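Local coordinates for mandelate racemase/muconate lactonizing protein (Thermobispora bispora, PDB 3VC5) that probably catalyses the magnesium-dependent dehydration of D-glucarate to 5-dehydro-4-deoxy-D-glucarate, as a member of the mandelate racemase/muconate lactonizing enzyme family, at residues 122-128 / 290-294; 149-154 / 352-356; 299-303 / 330-334. All blocks are in the same frame, centred on the assembly; numbering follows the deposited sequence.

Interaction 1: 122-128 / 290-294; sequences SRVKTVD and VVTPE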
loop_
_atom_site.group_PDB
_atom_site.type_symbol
_atom_site.label_atom_id
_atom_site.label_comp_id
_atom_site.label_asym_id
_atom_site.label_seq_id
_atom_site.Cartn_x
_atom_site.Cartn_y
_atom_site.Cartn_z
ATOM N N SER A 122 -12.509 8.837 15.159
ATOM C CA SER A 122 -12.279 7.493 15.650
ATOM C C SER A 122 -10.878 7.444 16.222
ATOM O O SER A 122 -10.081 8.381 16.046
ATOM C CB SER A 122 -12.390 6.463 14.527
ATOM O OG SER A 122 -11.469 6.741 13.483
ATOM N N ARG A 123 -10.556 6.336 16.868
ATOM C CA ARG A 123 -9.207 6.169 17.400
ATOM C C ARG A 123 -8.157 6.173 16.303
ATOM O O ARG A 123 -7.157 6.903 16.410
ATOM C CB ARG A 123 -9.073 4.879 18.207
ATOM C CG ARG A 123 -7.662 4.677 18.768
ATOM C CD ARG A 123 -7.426 5.500 20.033
ATOM N NE ARG A 123 -7.804 4.779 21.254
ATOM C CZ ARG A 123 -8.673 5.229 22.155
ATOM N NH1 ARG A 123 -9.254 6.405 21.976
ATOM N NH2 ARG A 123 -8.959 4.509 23.239
ATOM N N VAL A 124 -8.359 5.378 15.255
ATOM C CA VAL A 124 -7.352 5.303 14.194
ATOM C C VAL A 124 -7.247 6.647 13.494
ATOM O O VAL A 124 -6.159 7.092 13.205
ATOM C CB VAL A 124 -7.605 4.144 13.185
ATOM C CG1 VAL A 124 -6.700 4.249 11.970
ATOM C CG2 VAL A 124 -7.477 2.797 13.907
ATOM N N LYS A 125 -8.375 7.292 13.183
ATOM C CA LYS A 125 -8.264 8.558 12.483
ATOM C C LYS A 125 -7.536 9.588 13.349
ATOM O O LYS A 125 -6.794 10.448 12.826
ATOM C CB LYS A 125 -9.670 9.062 12.075
ATOM C CG LYS A 125 -9.677 10.204 11.063
ATOM C CD LYS A 125 -11.118 10.547 10.689
ATOM C CE LYS A 125 -11.293 11.861 10.051
ATOM N NZ LYS A 125 -12.588 12.515 10.447
ATOM N N THR A 126 -7.752 9.547 14.665
ATOM C CA THR A 126 -7.078 10.493 15.566
ATOM C C THR A 126 -5.566 10.259 15.529
ATOM O O THR A 126 -4.761 11.208 15.352
ATOM C CB THR A 126 -7.603 10.347 17.000
ATOM O OG1 THR A 126 -8.986 10.717 17.002
ATOM C CG2 THR A 126 -6.834 11.274 17.961
ATOM N N VAL A 127 -5.177 8.996 15.634
ATOM C CA VAL A 127 -3.739 8.621 15.563
ATOM C C VAL A 127 -3.159 9.031 14.202
ATOM O O VAL A 127 -2.080 9.625 14.131
ATOM C CB VAL A 127 -3.552 7.126 15.776
ATOM C CG1 VAL A 127 -2.071 6.708 15.513
ATOM C CG2 VAL A 127 -3.982 6.758 17.192
ATOM N N ASP A 128 -3.908 8.769 13.122
ATOM C CA ASP A 128 -3.401 9.058 11.796
ATOM C C ASP A 128 -3.249 10.570 11.629
ATOM O O ASP A 128 -2.307 11.042 10.970
ATOM C CB ASP A 128 -4.384 8.557 10.734
ATOM C CG ASP A 128 -4.267 7.051 10.493
ATOM O OD1 ASP A 128 -3.284 6.428 10.996
ATOM O OD2 ASP A 128 -5.080 6.496 9.721
ATOM N N VAL A 290 -16.397 7.720 4.011
ATOM C CA VAL A 290 -15.196 6.863 3.994
ATOM C C VAL A 290 -13.994 7.747 4.269
ATOM O O VAL A 290 -13.566 8.506 3.362
ATOM C CB VAL A 290 -15.022 6.166 2.624
ATOM C CG1 VAL A 290 -13.783 5.264 2.609
ATOM C CG2 VAL A 290 -16.290 5.358 2.267
ATOM N N VAL A 291 -13.492 7.705 5.507
ATOM C CA VAL A 291 -12.453 8.660 5.921
ATOM C C VAL A 291 -11.351 7.988 6.744
ATOM O O VAL A 291 -10.475 8.658 7.278
ATOM C CB VAL A 291 -13.041 9.905 6.669
ATOM C CG1 VAL A 291 -13.968 10.718 5.737
ATOM C CG2 VAL A 291 -13.802 9.447 7.896
ATOM N N THR A 292 -11.440 6.662 6.895
ATOM C CA THR A 292 -10.405 5.945 7.640
ATOM C C THR A 292 -10.467 4.484 7.154
ATOM O O THR A 292 -11.475 4.080 6.582
ATOM C CB THR A 292 -10.634 6.100 9.177
ATOM O OG1 THR A 292 -9.477 5.629 9.861
ATOM C CG2 THR A 292 -11.842 5.309 9.678
ATOM N N PRO A 293 -9.392 3.707 7.302
ATOM C CA PRO A 293 -9.442 2.405 6.627
ATOM C C PRO A 293 -10.555 1.463 7.078
ATOM O O PRO A 293 -11.050 0.670 6.262
ATOM C CB PRO A 293 -8.030 1.817 6.918
ATOM C CG PRO A 293 -7.146 3.074 6.971
ATOM C CD PRO A 293 -8.013 4.024 7.774
ATOM N N GLU A 294 -10.996 1.569 8.320
ATOM C CA GLU A 294 -12.051 0.699 8.856
ATOM C C GLU A 294 -13.363 0.870 8.077
ATOM O O GLU A 294 -14.248 0.038 8.168
ATOM C CB GLU A 294 -12.309 0.996 10.343
ATOM C CG GLU A 294 -11.352 0.307 11.332
ATOM C CD GLU A 294 -11.794 0.435 12.795
ATOM O OE1 GLU A 294 -11.044 -0.003 13.701
ATOM O OE2 GLU A 294 -12.899 0.968 13.044
HETATM O O HOH W 1 -7.448 7.314 9.151
#

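Interaction 2: 149-154 / 352-356; sequences PVADLL and HLAAA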
loop_
_atom_site.group_PDB
_atom_site.type_symbol
_atom_site.label_atom_id
_atom_site.label_comp_id
_atom_site.label_asym_id
_atom_site.label_seq_id
_atom_site.Cartn_x
_atom_site.Cartn_y
_atom_site.Cartn_z
ATOM N N PRO A 149 13.727 14.267 -4.367
ATOM C CA PRO A 149 12.397 14.741 -3.974
ATOM C C PRO A 149 11.636 13.644 -3.249
ATOM O O PRO A 149 11.893 12.445 -3.468
ATOM C CB PRO A 149 11.702 15.004 -5.317
ATOM C CG PRO A 149 12.434 14.117 -6.314
ATOM C CD PRO A 149 13.858 14.105 -5.827
ATOM N N VAL A 150 10.701 14.029 -2.395
ATOM C CA VAL A 150 9.854 13.040 -1.695
ATOM C C VAL A 150 9.172 12.101 -2.712
ATOM O O VAL A 150 8.990 10.915 -2.424
ATOM C CB VAL A 150 8.832 13.765 -0.777
ATOM C CG1 VAL A 150 7.696 12.819 -0.319
ATOM C CG2 VAL A 150 9.587 14.269 0.469
ATOM N N ALA A 151 8.777 12.609 -3.886
ATOM C CA ALA A 151 8.180 11.725 -4.915
ATOM C C ALA A 151 9.033 10.481 -5.202
ATOM O O ALA A 151 8.495 9.403 -5.492
ATOM C CB ALA A 151 7.898 12.492 -6.228
ATOM N N ASP A 152 10.353 10.611 -5.115
ATOM C CA ASP A 152 11.262 9.468 -5.353
ATOM C C ASP A 152 11.195 8.399 -4.242
ATOM O O ASP A 152 11.531 7.222 -4.486
ATOM C CB ASP A 152 12.710 9.933 -5.543
ATOM C CG ASP A 152 12.996 10.399 -6.951
ATOM O OD1 ASP A 152 12.118 10.242 -7.851
ATOM O OD2 ASP A 152 14.106 10.937 -7.156
ATOM N N LEU A 153 10.791 8.799 -3.029
ATOM C CA LEU A 153 10.571 7.862 -1.919
ATOM C C LEU A 153 9.272 7.088 -2.095
ATOM O O LEU A 153 9.007 6.147 -1.362
ATOM C CB LEU A 153 10.560 8.585 -0.566
ATOM C CG LEU A 153 11.738 9.572 -0.358
ATOM C CD1 LEU A 153 11.540 10.376 0.948
ATOM C CD2 LEU A 153 13.087 8.838 -0.370
ATOM N N LEU A 154 8.455 7.514 -3.048
ATOM C CA LEU A 154 7.146 6.922 -3.277
ATOM C C LEU A 154 7.090 6.272 -4.651
ATOM O O LEU A 154 5.994 6.005 -5.167
ATOM C CB LEU A 154 6.067 8.020 -3.172
ATOM C CG LEU A 154 5.981 8.766 -1.825
ATOM C CD1 LEU A 154 4.982 9.905 -1.912
ATOM C CD2 LEU A 154 5.599 7.809 -0.694
ATOM N N HIS A 352 3.674 16.020 -4.087
ATOM C CA HIS A 352 4.537 14.848 -4.206
ATOM C C HIS A 352 3.713 13.569 -4.154
ATOM O O HIS A 352 3.979 12.625 -4.918
ATOM C CB HIS A 352 5.621 14.816 -3.089
ATOM C CG HIS A 352 6.729 15.787 -3.315
ATOM N ND1 HIS A 352 7.853 15.465 -4.049
ATOM C CD2 HIS A 352 6.909 17.061 -2.878
ATOM C CE1 HIS A 352 8.664 16.514 -4.078
ATOM N NE2 HIS A 352 8.117 17.493 -3.378
ATOM N N LEU A 353 2.731 13.524 -3.250
ATOM C CA LEU A 353 1.899 12.316 -3.141
ATOM C C LEU A 353 1.157 12.079 -4.465
ATOM O O LEU A 353 1.198 10.975 -5.049
ATOM C CB LEU A 353 0.896 12.461 -1.987
ATOM C CG LEU A 353 -0.203 11.379 -1.895
ATOM C CD1 LEU A 353 0.395 9.968 -1.672
ATOM C CD2 LEU A 353 -1.175 11.752 -0.779
ATOM N N ALA A 354 0.453 13.101 -4.952
ATOM C CA ALA A 354 -0.301 12.918 -6.207
ATOM C C ALA A 354 0.623 12.612 -7.400
ATOM O O ALA A 354 0.270 11.801 -8.264
ATOM C CB ALA A 354 -1.164 14.142 -6.508
ATOM N N ALA A 355 1.783 13.277 -7.475
ATOM C CA ALA A 355 2.679 13.064 -8.615
ATOM C C ALA A 355 3.191 11.627 -8.705
ATOM O O ALA A 355 3.453 11.120 -9.805
ATOM C CB ALA A 355 3.889 14.055 -8.562
ATOM N N ALA A 356 3.362 10.991 -7.548
ATOM C CA ALA A 356 4.031 9.690 -7.463
ATOM C C ALA A 356 3.041 8.559 -7.258
ATOM O O ALA A 356 3.465 7.432 -6.989
ATOM C CB ALA A 356 5.079 9.675 -6.302
#

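Interaction 3: 299-303 / 330-334; sequences AVERR and TFGIE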
loop_
_atom_site.group_PDB
_atom_site.type_symbol
_atom_site.label_atom_id
_atom_site.label_comp_id
_atom_site.label_asym_id
_atom_site.label_seq_id
_atom_site.Cartn_x
_atom_site.Cartn_y
_atom_site.Cartn_z
ATOM N N ALA A 299 -17.768 0.023 2.617
ATOM C CA ALA A 299 -17.877 0.756 1.337
ATOM C C ALA A 299 -17.786 -0.166 0.120
ATOM O O ALA A 299 -18.481 0.027 -0.883
ATOM C CB ALA A 299 -16.837 1.894 1.235
ATOM N N VAL A 300 -16.913 -1.154 0.181
ATOM C CA VAL A 300 -16.793 -2.077 -0.929
ATOM C C VAL A 300 -18.090 -2.900 -1.075
ATOM O O VAL A 300 -18.547 -3.192 -2.178
ATOM C CB VAL A 300 -15.527 -2.962 -0.757
ATOM C CG1 VAL A 300 -15.617 -4.250 -1.624
ATOM C CG2 VAL A 300 -14.257 -2.118 -1.059
ATOM N N GLU A 301 -18.692 -3.260 0.047
ATOM C CA GLU A 301 -19.909 -4.055 0.024
ATOM C C GLU A 301 -21.105 -3.266 -0.496
ATOM O O GLU A 301 -21.819 -3.756 -1.369
ATOM C CB GLU A 301 -20.199 -4.533 1.428
ATOM C CG GLU A 301 -21.221 -5.577 1.571
ATOM C CD GLU A 301 -21.170 -6.084 2.988
ATOM O OE1 GLU A 301 -20.765 -7.249 3.200
ATOM O OE2 GLU A 301 -21.463 -5.274 3.893
ATOM N N ARG A 302 -21.310 -2.041 -0.002
ATOM C CA ARG A 302 -22.513 -1.262 -0.391
ATOM C C ARG A 302 -22.332 -0.386 -1.629
ATOM O O ARG A 302 -23.318 0.010 -2.290
ATOM C CB ARG A 302 -22.951 -0.351 0.756
ATOM C CG ARG A 302 -23.456 -1.060 2.004
ATOM C CD ARG A 302 -24.737 -1.879 1.752
ATOM N NE ARG A 302 -25.820 -1.112 1.105
ATOM C CZ ARG A 302 -26.648 -0.270 1.732
ATOM N NH1 ARG A 302 -26.533 -0.047 3.046
ATOM N NH2 ARG A 302 -27.619 0.356 1.038
ATOM N N ARG A 303 -21.085 -0.055 -1.927
ATOM C CA ARG A 303 -20.755 0.836 -3.048
ATOM C C ARG A 303 -21.440 2.211 -2.945
ATOM O O ARG A 303 -22.184 2.625 -3.835
ATOM C CB ARG A 303 -21.024 0.149 -4.394
ATOM C CG ARG A 303 -20.155 -1.102 -4.619
ATOM C CD ARG A 303 -18.742 -0.710 -5.093
ATOM N NE ARG A 303 -17.744 -1.792 -5.047
ATOM C CZ ARG A 303 -16.537 -1.692 -5.609
ATOM N NH1 ARG A 303 -16.216 -0.577 -6.265
ATOM N NH2 ARG A 303 -15.653 -2.693 -5.533
ATOM N N THR A 330 -7.578 -1.334 -6.841
ATOM C CA THR A 330 -7.884 -2.778 -6.873
ATOM C C THR A 330 -9.390 -3.046 -6.927
ATOM O O THR A 330 -9.850 -3.948 -7.639
ATOM C CB THR A 330 -7.224 -3.521 -5.669
ATOM O OG1 THR A 330 -5.803 -3.317 -5.703
ATOM C CG2 THR A 330 -7.544 -5.040 -5.697
ATOM N N PHE A 331 -10.150 -2.255 -6.181
ATOM C CA PHE A 331 -11.598 -2.428 -6.097
ATOM C C PHE A 331 -12.367 -1.554 -7.050
ATOM O O PHE A 331 -13.588 -1.525 -7.009
ATOM C CB PHE A 331 -12.071 -2.233 -4.647
ATOM C CG PHE A 331 -11.656 -3.342 -3.738
ATOM C CD1 PHE A 331 -12.489 -4.438 -3.517
ATOM C CD2 PHE A 331 -10.414 -3.327 -3.122
ATOM C CE1 PHE A 331 -12.096 -5.466 -2.680
ATOM C CE2 PHE A 331 -10.021 -4.354 -2.286
ATOM C CZ PHE A 331 -10.855 -5.440 -2.065
ATOM N N GLY A 332 -11.654 -0.858 -7.932
ATOM C CA GLY A 332 -12.312 -0.028 -8.953
ATOM C C GLY A 332 -12.789 1.328 -8.445
ATOM O O GLY A 332 -13.593 1.999 -9.107
ATOM N N ILE A 333 -12.315 1.739 -7.273
ATOM C CA ILE A 333 -12.672 3.047 -6.733
ATOM C C ILE A 333 -11.572 3.999 -7.165
ATOM O O ILE A 333 -10.399 3.762 -6.892
ATOM C CB ILE A 333 -12.757 3.013 -5.189
ATOM C CG1 ILE A 333 -13.918 2.095 -4.764
ATOM C CG2 ILE A 333 -12.928 4.426 -4.597
ATOM C CD1 ILE A 333 -13.926 1.719 -3.315
ATOM N N GLU A 334 -11.941 5.040 -7.878
ATOM C CA GLU A 334 -10.928 6.011 -8.346
ATOM C C GLU A 334 -10.574 7.014 -7.256
ATOM O O GLU A 334 -11.285 7.112 -6.268
ATOM C CB GLU A 334 -11.399 6.692 -9.618
ATOM C CG GLU A 334 -11.483 5.706 -10.737
ATOM C CD GLU A 334 -12.190 6.243 -11.930
ATOM O OE1 GLU A 334 -12.481 7.465 -11.969
ATOM O OE2 GLU A 334 -12.448 5.428 -12.835
#

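Interaction 1: 122-128 / 290-294
Asp128 OD2 accepts from a water at 2.6 Å, and that water in turn accepts from Thr292 OG1 at 2.7 Å, a bridge between the start of helix 123-146 and the loop that follows barrel strand 284-286 in this enolase-superfamily fold. The same carboxylate is heavily gripped: OD2 also forms a salt bridge with Arg320 and OD1 a hydrogen bond with Tyr99, which fixes its rotation and probably favours the charged form. Thr292 holds its hydroxyl anti to the backbone N (chi1 -168°), on the side of the helix, where OG1 lies 3.8 Å from Val124 CG1. Its methyl CG2 faces the first turn, 4.1 Å from Ser122 OG. Ser122 is the N-cap, and its OG accepts from Lys125 N at 3.2 Å. Lys125 runs nearly straight as far as CE, across Val291, and its ammonium is held by Thr118 O and Ser120 O with a cation-pi contact to Tyr314. The side chain of Val291 is about 5 Å from that of Asn287, a magnesium-binding residue, though this chain holds no metal. No direct hydrogen bond joins the segments; Val291 O is buried without a polar partner, 4.0 Å from Lys125 CD.

Interaction 2: 149-154 / 352-356
Helix 344-355, one of those packed round the barrel, presents its last turn to the short helix 150-153. His352 carries the contact: with CG anti to the carbonyl carbon (chi1 -75°), its ring reaches Ala151 N, which donates to ND1 at 3.0 Å with an N-H...N angle of 143°, the donor tilted 30° out of the imidazole plane. Because ND1 accepts here while NE2 bonds to Leu397 O, the proton probably sits on NE2, and both nitrogens of the buried ring are satisfied. Val150 lies over one face in a CH-pi contact, its CB 4.0 Å from the ring centroid and off toward the rim, whereas Pro149 CB meets the edge of the ring, 3.6 Å from His352 CE1. In the fold, residues 149-154 follow the long helix 123-146 of the N-terminal family region, so the pairing joins that region to the modified (beta/alpha)7beta barrel of the enolase superfamily. Where helix 344-355 ends, Ala356 turns its methyl toward the short helix; CB sits 3.7 Å from Leu154 CB and 4.0 Å from Ala151 CB. Leu154 sets CD1 against the last helical turn, 4.1 Å from Leu353 CA. Leu154 O and Ala356 O come within 3.4 Å of each other, two acceptors that cannot bond together, and each receives a weak hydrogen bond from NE2 of His96 of the second subunit.

Interaction 3: 299-303 / 330-334
Arg303 clasps one carbonyl oxygen with both terminal nitrogens: NH2 donates to Phe331 O at 2.8 Å and NH1 to the same Phe331 O at 2.9 Å. The acceptor lies practically in the guanidinium plane, in the cleft between the two nitrogens, so each bond is bent, with N-H...O angles of 147° and 142°. NH2 sits in the carbonyl plane on a lone pair, while NH1 is tilted out of it. A bend at chi2 (-80°) folds the arginine back over its own helix end, and NE makes a weak bond to Val300 O. The loop it reaches ends helix 318-330 in a Schellman motif, with Gly332 at positive phi as the C-prime residue, just before barrel strand 334-337; the arginine thus ties together the C-terminal ends of two helices on the outside of the barrel. Replacing Arg303 by an alanine removes both donors to Phe331 O and is likely to leave that carbonyl without its mates and the loop less firmly tied to helix 296-302. Beside the clasp, Ile333 CG1 packs 3.8 Å from Arg303 NH1. Val300 spreads its two methyls on the Phe331 ring: CG2 lies over the face, 4.2 Å from the centroid, while CG1 touches CD1 of the ring at 3.7 Å. That phenyl also stacks on Phe331 of the second subunit, whose ring packs against Val300 too.

Interaction 2 is the most buried of the three, and interactions 1 and 3 are partly buried. Interactions 1 and 2 both join the N-terminal family region to the barrel region, through helix 123-146 and the short helix that follows it, yet their centres lie 23 Å apart. Interaction 3 stays within the barrel region and touches interaction 1 where Val290 CG2 meets Ala299 CB at 3.7 Å. The chemistry differs with place: a water bridge from the loop of Val291, close to a magnesium-binding residue, in the first; an imidazole nitrogen accepting a backbone N-H in the second; a charged arginine clasp in the third. Interactions 2 and 3 both reach the second subunit.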